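Local coordinates for cerato-platanin-like protein (Moniliophthora perniciosa, PDB 3SUM) that is of unknown function but belongs to the cerato-platanins, small fungal proteins built on a double-psi beta barrel, and is probably secreted, at residues 79-83 with 84-88. Sequence-based numbering, arbitrary orientation.
Sequences DRVEE and ANLFV
Val81 spreads its two methyls over the start of strand 86-89 as the chain doubles back. Val81 CG1, anti to the carbonyl carbon (chi1 -76°), meets Val88 CG2 at 3.7 Å. That leaves Val81 CG2 between the backbone N and the carbonyl carbon, 3.4 Å from Leu86 O. Val81 CG2 also lies 4.1 Å from Leu86 CG. A beta-branched residue suits this place because each arm can serve a different neighbour. Leu86 crosses Val81 at about a right angle, and its CD2 lies 3.9 Å from Glu83 CB. Glu83 thus gives its aliphatic root to the cluster, and its chain bends to carry the carboxylate away. The reversal is a type II beta turn from Glu83 to Leu86, closed by a weak hydrogen bond from Leu86 N to Glu83 O (3.4 Å, 130° at the hydrogen). Asn85 fits its third position, where phi is positive, and its backbone N is hydrogen-bonded to Gln57 OE1. Beyond the turn, Leu86 also packs on Leu4 and Lys6 of the neighbouring strand 4-7. Across the turn itself, then, apolar packing that covers the partnerless Leu86 O accompanies one weak hydrogen bond, while Glu82 with Lys22 and Arg80 with Ala53 and Thr58 add polar ties to the rest of the fold.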
loop_
_atom_site.group_PDB
_atom_site.type_symbol
_atom_site.label_atom_id
_atom_site.label_comp_id
_atom_site.label_asym_id
_atom_site.label_seq_id
_atom_site.Cartn_x
_atom_site.Cartn_y
_atom_site.Cartn_z
ATOM N N ASP A 79 -1.013 6.200 -4.402
ATOM C CA ASP A 79 -1.636 7.544 -4.411
ATOM C C ASP A 79 -0.838 8.420 -3.445
ATOM O O ASP A 79 0.137 7.941 -2.832
ATOM C CB ASP A 79 -3.086 7.331 -3.929
ATOM C CG ASP A 79 -3.997 8.541 -4.175
ATOM O OD1 ASP A 79 -3.588 9.527 -4.838
ATOM O OD2 ASP A 79 -5.113 8.454 -3.651
ATOM N N ARG A 80 -1.227 9.664 -3.253
ATOM C CA ARG A 80 -0.424 10.565 -2.444
ATOM C C ARG A 80 -1.309 11.074 -1.331
ATOM O O ARG A 80 -2.505 11.226 -1.538
ATOM C CB ARG A 80 0.084 11.823 -3.258
ATOM C CG ARG A 80 1.601 11.739 -3.705
ATOM C CD ARG A 80 1.797 10.347 -4.408
ATOM N NE ARG A 80 3.122 10.264 -5.028
ATOM C CZ ARG A 80 4.156 9.721 -4.424
ATOM N NH1 ARG A 80 4.007 9.243 -3.212
ATOM N NH2 ARG A 80 5.319 9.659 -5.043
ATOM N N VAL A 81 -0.749 11.281 -0.145
ATOM C CA VAL A 81 -1.379 12.155 0.846
ATOM C C VAL A 81 -0.286 13.190 1.058
ATOM O O VAL A 81 0.881 12.911 0.786
ATOM C CB VAL A 81 -1.676 11.437 2.146
ATOM C CG1 VAL A 81 -2.891 10.564 1.943
ATOM C CG2 VAL A 81 -0.474 10.585 2.612
ATOM N N GLU A 82 -0.581 14.377 1.504
ATOM C CA GLU A 82 0.595 15.269 1.647
ATOM C C GLU A 82 0.946 15.599 3.085
ATOM O O GLU A 82 1.272 16.749 3.417
ATOM C CB GLU A 82 0.403 16.526 0.825
ATOM C CG GLU A 82 0.214 16.313 -0.696
ATOM C CD GLU A 82 -1.156 15.731 -1.010
ATOM O OE1 GLU A 82 -2.112 15.979 -0.217
ATOM O OE2 GLU A 82 -1.275 15.057 -2.046
ATOM N N GLU A 83 0.854 14.588 3.940
ATOM C CA GLU A 83 1.166 14.706 5.323
ATOM C C GLU A 83 2.394 13.861 5.528
ATOM O O GLU A 83 2.410 12.679 5.161
ATOM C CB GLU A 83 -0.005 14.191 6.134
ATOM C CG GLU A 83 -0.723 15.292 6.980
ATOM C CD GLU A 83 -1.515 16.369 6.230
ATOM O OE1 GLU A 83 -2.508 16.091 5.520
ATOM O OE2 GLU A 83 -1.171 17.550 6.398
ATOM N N ALA A 84 3.436 14.419 6.119
ATOM C CA ALA A 84 4.661 13.629 6.239
ATOM C C ALA A 84 4.390 12.399 7.064
ATOM O O ALA A 84 3.607 12.457 8.018
ATOM C CB ALA A 84 5.835 14.450 6.891
ATOM N N ASN A 85 5.065 11.302 6.723
ATOM C CA ASN A 85 5.029 10.133 7.566
ATOM C C ASN A 85 3.650 9.527 7.710
ATOM O O ASN A 85 3.397 8.811 8.682
ATOM C CB ASN A 85 5.583 10.487 8.946
ATOM C CG ASN A 85 7.026 11.006 8.859
ATOM O OD1 ASN A 85 7.836 10.465 8.118
ATOM N ND2 ASN A 85 7.333 12.004 9.634
ATOM N N LEU A 86 2.803 9.731 6.724
ATOM C CA LEU A 86 1.464 9.183 6.805
ATOM C C LEU A 86 1.223 8.174 5.651
ATOM O O LEU A 86 1.444 8.493 4.497
ATOM C CB LEU A 86 0.412 10.291 6.700
ATOM C CG LEU A 86 -1.049 9.768 6.627
ATOM C CD1 LEU A 86 -1.525 8.935 7.871
ATOM C CD2 LEU A 86 -2.069 10.947 6.433
ATOM N N PHE A 87 0.794 6.949 5.981
ATOM C CA PHE A 87 0.208 6.076 4.992
ATOM C C PHE A 87 -1.301 6.060 5.182
ATOM O O PHE A 87 -1.798 6.095 6.330
ATOM C CB PHE A 87 0.684 4.645 5.233
ATOM C CG PHE A 87 2.096 4.423 4.885
ATOM C CD1 PHE A 87 2.497 4.363 3.551
ATOM C CD2 PHE A 87 3.035 4.268 5.887
ATOM C CE1 PHE A 87 3.819 4.153 3.227
ATOM C CE2 PHE A 87 4.356 4.046 5.583
ATOM C CZ PHE A 87 4.762 4.004 4.278
ATOM N N VAL A 88 -2.034 5.966 4.074
ATOM C CA VAL A 88 -3.452 5.719 4.184
ATOM C C VAL A 88 -3.684 4.435 3.430
ATOM O O VAL A 88 -3.491 4.393 2.227
ATOM C CB VAL A 88 -4.326 6.831 3.629
ATOM C CG1 VAL A 88 -5.855 6.400 3.821
ATOM C CG2 VAL A 88 -4.043 8.139 4.436
#